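TRNA modification GTPase mnmE (Chlorobium tepidum, PDB 3GEE) is a GTP-hydrolysing enzyme that probably takes part in adding a carboxymethylaminomethyl group to the wobble uridine of certain tRNAs. Local coordinates at residues Val13-Ile21 and Cys120-Arg131. Residues are numbered along the deposited sequence; the frame is centred on the assembly and turned at random.
Sequences VPGHPIAAI and CRLAEPGEFTRR
The guanidinium of Arg131 is sandwiched between Ile18 CD1 over one face and Gly15 CA over the opposite one, each offset toward the rim, while His16 O sits at its edge, in plane. There Arg131 NH2 donates to a lone pair of His16 O at 2.7 Å, N-H...O angle 162°; NH1 adds a weak second bond to this oxygen. The arginine chain runs extended from CG to NE, which lets a helix residue reach the loop backbone. The same Ile18 CD1 lies over a face of the Phe128 ring, 4.2 Å from its centroid and 13° off the normal, a CH-pi contact, whereas Ala20 CB meets the ring edge at CE2. Ile18 chi1 of 53° places CG1 between backbone N and carbonyl carbon, and with the chain extended beyond it CD1 reaches both the Arg131 guanidinium and the Phe128 ring; CG2 instead lies beside Arg121. His16 CB rests over a face of the Arg121 guanidinium, 3.5 Å from NH2. Glu127 carries salt bridges from its OE2 to Arg121 NH1 (3.3 Å) and Arg131 NH2 (3.6 Å), joining the two arginines. With an alanine at Arg131, His16 O would probably lose both guanidinium donors, Glu127 OE2 one of its two cationic partners, and Ile18 CD1 the flat group it packs on. Parallel pairing of Ile18 with Arg121 and Ala19 with Leu122 follows from backbone hydrogen bonds from Arg121 N to Pro17 O, Ala19 N to Arg121 O (2.8 Å) and Ala123 N to Ala19 O. Within the chain, strand 121-122 is outermost on one side of the mixed sheet in the folate-binding TrmE N-terminal domain, beside strand 18-21, and the chain then turns into helix 127-134, where Phe128 makes a cation-pi contact with Arg34, a predicted formyl-tetrahydrofolate-binding residue.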
ATOM      1  N   VAL A  13     -10.301  -9.231  29.839  1.00103.27           N
ATOM      2  CA  VAL A  13      -9.648 -10.389  29.201  1.00102.85           C
ATOM      3  C   VAL A  13      -9.004 -10.139  27.828  1.00102.74           C
ATOM      4  O   VAL A  13      -9.693  -9.755  26.880  1.00102.82           O
ATOM      5  CB  VAL A  13     -10.642 -11.558  29.020  1.00102.82           C
ATOM      6  CG1 VAL A  13      -9.890 -12.855  28.773  1.00102.90           C
ATOM      7  CG2 VAL A  13     -11.566 -11.688  30.218  1.00102.79           C
ATOM      8  N   PRO A  14      -7.681 -10.366  27.717  1.00102.52           N
ATOM      9  CA  PRO A  14      -7.016 -10.239  26.419  1.00102.36           C
ATOM     10  C   PRO A  14      -7.298 -11.436  25.513  1.00102.24           C
ATOM     11  O   PRO A  14      -7.543 -12.539  26.008  1.00102.23           O
ATOM     12  CB  PRO A  14      -5.533 -10.192  26.789  1.00102.30           C
ATOM     13  CG  PRO A  14      -5.439 -10.931  28.065  1.00102.32           C
ATOM     14  CD  PRO A  14      -6.740 -10.735  28.790  1.00102.44           C
ATOM     15  N   GLY A  15      -7.266 -11.214  24.199  1.00102.04           N
ATOM     16  CA  GLY A  15      -7.494 -12.286  23.228  1.00101.65           C
ATOM     17  C   GLY A  15      -6.212 -13.011  22.867  1.00101.38           C
ATOM     18  O   GLY A  15      -5.139 -12.675  23.376  1.00101.56           O
ATOM     19  N   HIS A  16      -6.319 -14.007  21.991  1.00100.89           N
ATOM     20  CA  HIS A  16      -5.140 -14.672  21.440  1.00100.42           C
ATOM     21  C   HIS A  16      -4.236 -13.638  20.756  1.00100.36           C
ATOM     22  O   HIS A  16      -4.735 -12.736  20.076  1.00100.14           O
ATOM     23  CB  HIS A  16      -5.551 -15.754  20.437  1.00100.20           C
ATOM     24  CG  HIS A  16      -4.465 -16.738  20.126  1.00 99.76           C
ATOM     25  ND1 HIS A  16      -3.312 -16.390  19.454  1.00 99.46           N
ATOM     26  CD2 HIS A  16      -4.358 -18.061  20.396  1.00 99.40           C
ATOM     27  CE1 HIS A  16      -2.538 -17.454  19.333  1.00 99.57           C
ATOM     28  NE2 HIS A  16      -3.151 -18.482  19.893  1.00 99.24           N
ATOM     29  N   PRO A  17      -2.907 -13.741  20.951  1.00100.30           N
ATOM     30  CA  PRO A  17      -2.039 -12.835  20.197  1.00100.31           C
ATOM     31  C   PRO A  17      -2.250 -13.024  18.700  1.00100.37           C
ATOM     32  O   PRO A  17      -2.240 -14.155  18.205  1.00100.47           O
ATOM     33  CB  PRO A  17      -0.624 -13.258  20.610  1.00100.18           C
ATOM     34  CG  PRO A  17      -0.782 -14.623  21.199  1.00100.20           C
ATOM     35  CD  PRO A  17      -2.134 -14.634  21.831  1.00100.15           C
ATOM     36  N   ILE A  18      -2.485 -11.920  18.002  1.00100.31           N
ATOM     37  CA  ILE A  18      -2.718 -11.950  16.568  1.00100.33           C
ATOM     38  C   ILE A  18      -1.816 -10.938  15.889  1.00100.59           C
ATOM     39  O   ILE A  18      -1.519  -9.890  16.464  1.00100.77           O
ATOM     40  CB  ILE A  18      -4.195 -11.658  16.209  1.00100.22           C
ATOM     41  CG1 ILE A  18      -4.666 -10.353  16.855  1.00100.10           C
ATOM     42  CG2 ILE A  18      -5.086 -12.819  16.622  1.00100.29           C
ATOM     43  CD1 ILE A  18      -6.065  -9.942  16.469  1.00100.36           C
ATOM     44  N   ALA A  19      -1.382 -11.262  14.673  1.00100.69           N
ATOM     45  CA  ALA A  19      -0.516 -10.387  13.885  1.00100.75           C
ATOM     46  C   ALA A  19      -1.124 -10.146  12.505  1.00100.89           C
ATOM     47  O   ALA A  19      -1.908 -10.967  12.020  1.00101.16           O
ATOM     48  CB  ALA A  19       0.866 -11.000  13.752  1.00100.70           C
ATOM     49  N   ALA A  20      -0.756  -9.024  11.883  1.00100.72           N
ATOM     50  CA  ALA A  20      -1.251  -8.640  10.568  1.00100.64           C
ATOM     51  C   ALA A  20      -0.455  -7.483   9.980  1.00100.92           C
ATOM     52  O   ALA A  20      -0.013  -6.589  10.705  1.00101.13           O
ATOM     53  CB  ALA A  20      -2.708  -8.260  10.647  1.00100.51           C
ATOM     54  N   ILE A  21      -0.269  -7.512   8.662  1.00101.17           N
ATOM     55  CA  ILE A  21       0.220  -6.365   7.907  1.00101.28           C
ATOM     56  C   ILE A  21      -0.908  -5.354   7.986  1.00101.78           C
ATOM     57  O   ILE A  21      -2.053  -5.699   7.717  1.00102.01           O
ATOM     58  CB  ILE A  21       0.439  -6.727   6.425  1.00101.14           C
ATOM     59  CG1 ILE A  21       1.076  -8.125   6.279  1.00100.93           C
ATOM     60  CG2 ILE A  21       1.188  -5.631   5.703  1.00100.44           C
ATOM     61  CD1 ILE A  21       2.562  -8.155   6.008  1.00100.19           C
ATOM     62  N   CYS A 120       2.234 -15.591  17.581  1.00103.42           N
ATOM     63  CA  CYS A 120       1.034 -14.969  17.018  1.00103.41           C
ATOM     64  C   CYS A 120       0.294 -15.860  16.029  1.00103.19           C
ATOM     65  O   CYS A 120       0.894 -16.718  15.386  1.00103.40           O
ATOM     66  CB  CYS A 120       1.400 -13.669  16.316  1.00103.55           C
ATOM     67  SG  CYS A 120       1.722 -12.282  17.400  1.00104.60           S
ATOM     68  N   ARG A 121      -1.015 -15.652  15.919  1.00102.89           N
ATOM     69  CA  ARG A 121      -1.794 -16.237  14.834  1.00102.69           C
ATOM     70  C   ARG A 121      -2.151 -15.116  13.859  1.00102.62           C
ATOM     71  O   ARG A 121      -2.082 -13.940  14.222  1.00103.01           O
ATOM     72  CB  ARG A 121      -3.057 -16.919  15.363  1.00102.60           C
ATOM     73  CG  ARG A 121      -4.280 -16.037  15.347  1.00102.53           C
ATOM     74  CD  ARG A 121      -5.527 -16.831  15.064  1.00102.63           C
ATOM     75  NE  ARG A 121      -6.280 -17.107  16.281  1.00103.21           N
ATOM     76  CZ  ARG A 121      -7.173 -16.274  16.812  1.00103.56           C
ATOM     77  NH1 ARG A 121      -7.424 -15.098  16.234  1.00102.71           N
ATOM     78  NH2 ARG A 121      -7.817 -16.622  17.924  1.00103.26           N
ATOM     79  N   LEU A 122      -2.514 -15.462  12.626  1.00102.15           N
ATOM     80  CA  LEU A 122      -2.891 -14.443  11.650  1.00101.90           C
ATOM     81  C   LEU A 122      -4.260 -13.909  12.032  1.00101.83           C
ATOM     82  O   LEU A 122      -5.143 -14.671  12.408  1.00101.79           O
ATOM     83  CB  LEU A 122      -2.881 -15.016  10.226  1.00101.92           C
ATOM     84  CG  LEU A 122      -2.789 -14.145   8.961  1.00101.45           C
ATOM     85  CD1 LEU A 122      -4.159 -13.744   8.461  1.00100.71           C
ATOM     86  CD2 LEU A 122      -1.906 -12.926   9.147  1.00100.59           C
ATOM     87  N   ALA A 123      -4.416 -12.594  11.965  1.00101.99           N
ATOM     88  CA  ALA A 123      -5.661 -11.947  12.359  1.00102.29           C
ATOM     89  C   ALA A 123      -6.787 -12.246  11.379  1.00102.59           C
ATOM     90  O   ALA A 123      -6.582 -12.253  10.168  1.00102.65           O
ATOM     91  CB  ALA A 123      -5.457 -10.447  12.480  1.00102.08           C
ATOM     92  N   GLU A 124      -7.978 -12.500  11.911  1.00103.05           N
ATOM     93  CA  GLU A 124      -9.181 -12.598  11.090  1.00103.42           C
ATOM     94  C   GLU A 124      -9.507 -11.202  10.562  1.00103.24           C
ATOM     95  O   GLU A 124      -8.950 -10.222  11.048  1.00103.29           O
ATOM     96  CB  GLU A 124     -10.346 -13.153  11.911  1.00103.72           C
ATOM     97  CG  GLU A 124     -10.162 -14.599  12.369  1.00105.15           C
ATOM     98  CD  GLU A 124     -11.471 -15.268  12.772  1.00107.33           C
ATOM     99  OE1 GLU A 124     -11.416 -16.310  13.468  1.00107.98           O
ATOM    100  OE2 GLU A 124     -12.551 -14.757  12.384  1.00108.27           O
ATOM    101  N   PRO A 125     -10.398 -11.094   9.560  1.00103.30           N
ATOM    102  CA  PRO A 125     -10.607  -9.745   9.040  1.00103.22           C
ATOM    103  C   PRO A 125     -11.399  -8.892  10.029  1.00102.99           C
ATOM    104  O   PRO A 125     -12.360  -9.377  10.637  1.00103.00           O
ATOM    105  CB  PRO A 125     -11.400  -9.975   7.744  1.00103.21           C
ATOM    106  CG  PRO A 125     -11.401 -11.463   7.521  1.00103.37           C
ATOM    107  CD  PRO A 125     -11.239 -12.081   8.863  1.00103.32           C
ATOM    108  N   GLY A 126     -10.968  -7.645  10.206  1.00102.70           N
ATOM    109  CA  GLY A 126     -11.611  -6.718  11.133  1.00102.45           C
ATOM    110  C   GLY A 126     -11.496  -7.045  12.616  1.00102.23           C
ATOM    111  O   GLY A 126     -12.122  -6.384  13.443  1.00102.46           O
ATOM    112  N   GLU A 127     -10.689  -8.045  12.962  1.00101.76           N
ATOM    113  CA  GLU A 127     -10.581  -8.501  14.345  1.00101.30           C
ATOM    114  C   GLU A 127     -10.080  -7.417  15.303  1.00101.05           C
ATOM    115  O   GLU A 127     -10.524  -7.348  16.449  1.00101.06           O
ATOM    116  CB  GLU A 127      -9.706  -9.752  14.447  1.00101.20           C
ATOM    117  CG  GLU A 127      -9.701 -10.365  15.837  1.00101.44           C
ATOM    118  CD  GLU A 127      -9.102 -11.752  15.881  1.00102.68           C
ATOM    119  OE1 GLU A 127      -8.373 -12.119  14.926  1.00103.31           O
ATOM    120  OE2 GLU A 127      -9.360 -12.473  16.879  1.00102.48           O
ATOM    121  N   PHE A 128      -9.166  -6.574  14.831  1.00100.59           N
ATOM    122  CA  PHE A 128      -8.648  -5.492  15.649  1.00100.30           C
ATOM    123  C   PHE A 128      -9.759  -4.546  16.084  1.00100.12           C
ATOM    124  O   PHE A 128      -9.890  -4.252  17.272  1.00100.40           O
ATOM    125  CB  PHE A 128      -7.544  -4.731  14.924  1.00100.25           C
ATOM    126  CG  PHE A 128      -6.280  -5.514  14.764  1.00100.85           C
ATOM    127  CD1 PHE A 128      -5.320  -5.525  15.769  1.00101.42           C
ATOM    128  CD2 PHE A 128      -6.040  -6.244  13.605  1.00101.50           C
ATOM    129  CE1 PHE A 128      -4.142  -6.259  15.624  1.00101.67           C
ATOM    130  CE2 PHE A 128      -4.860  -6.976  13.450  1.00101.42           C
ATOM    131  CZ  PHE A 128      -3.913  -6.982  14.459  1.00101.23           C
ATOM    132  N   THR A 129     -10.568  -4.091  15.135  1.00 99.83           N
ATOM    133  CA  THR A 129     -11.670  -3.191  15.456  1.00 99.69           C
ATOM    134  C   THR A 129     -12.742  -3.936  16.244  1.00 99.63           C
ATOM    135  O   THR A 129     -13.372  -3.370  17.138  1.00 99.90           O
ATOM    136  CB  THR A 129     -12.281  -2.539  14.204  1.00 99.69           C
ATOM    137  OG1 THR A 129     -11.255  -1.867  13.455  1.00100.00           O
ATOM    138  CG2 THR A 129     -13.344  -1.533  14.606  1.00 99.61           C
ATOM    139  N   ARG A 130     -12.931  -5.211  15.920  1.00 99.29           N
ATOM    140  CA  ARG A 130     -13.848  -6.062  16.664  1.00 99.07           C
ATOM    141  C   ARG A 130     -13.475  -6.080  18.150  1.00 99.11           C
ATOM    142  O   ARG A 130     -14.347  -5.989  19.025  1.00 99.31           O
ATOM    143  CB  ARG A 130     -13.821  -7.480  16.103  1.00 98.97           C
ATOM    144  CG  ARG A 130     -14.885  -8.380  16.659  1.00 98.71           C
ATOM    145  CD  ARG A 130     -14.523  -9.825  16.434  1.00 98.88           C
ATOM    146  NE  ARG A 130     -15.702 -10.586  16.040  1.00 99.80           N
ATOM    147  CZ  ARG A 130     -16.065 -10.807  14.780  1.00 99.93           C
ATOM    148  NH1 ARG A 130     -15.332 -10.335  13.778  1.00100.24           N
ATOM    149  NH2 ARG A 130     -17.160 -11.507  14.519  1.00 99.96           N
ATOM    150  N   ARG A 131     -12.178  -6.193  18.428  1.00 98.73           N
ATOM    151  CA  ARG A 131     -11.699  -6.206  19.802  1.00 98.30           C
ATOM    152  C   ARG A 131     -11.891  -4.846  20.451  1.00 98.34           C
ATOM    153  O   ARG A 131     -12.249  -4.767  21.625  1.00 98.31           O
ATOM    154  CB  ARG A 131     -10.239  -6.644  19.872  1.00 98.04           C
ATOM    155  CG  ARG A 131     -10.073  -8.137  19.756  1.00 96.84           C
ATOM    156  CD  ARG A 131      -8.623  -8.525  19.738  1.00 95.04           C
ATOM    157  NE  ARG A 131      -8.474  -9.973  19.691  1.00 94.38           N
ATOM    158  CZ  ARG A 131      -7.312 -10.608  19.787  1.00 94.41           C
ATOM    159  NH1 ARG A 131      -6.188  -9.920  19.938  1.00 94.46           N
ATOM    160  NH2 ARG A 131      -7.272 -11.932  19.736  1.00 94.29           N
TER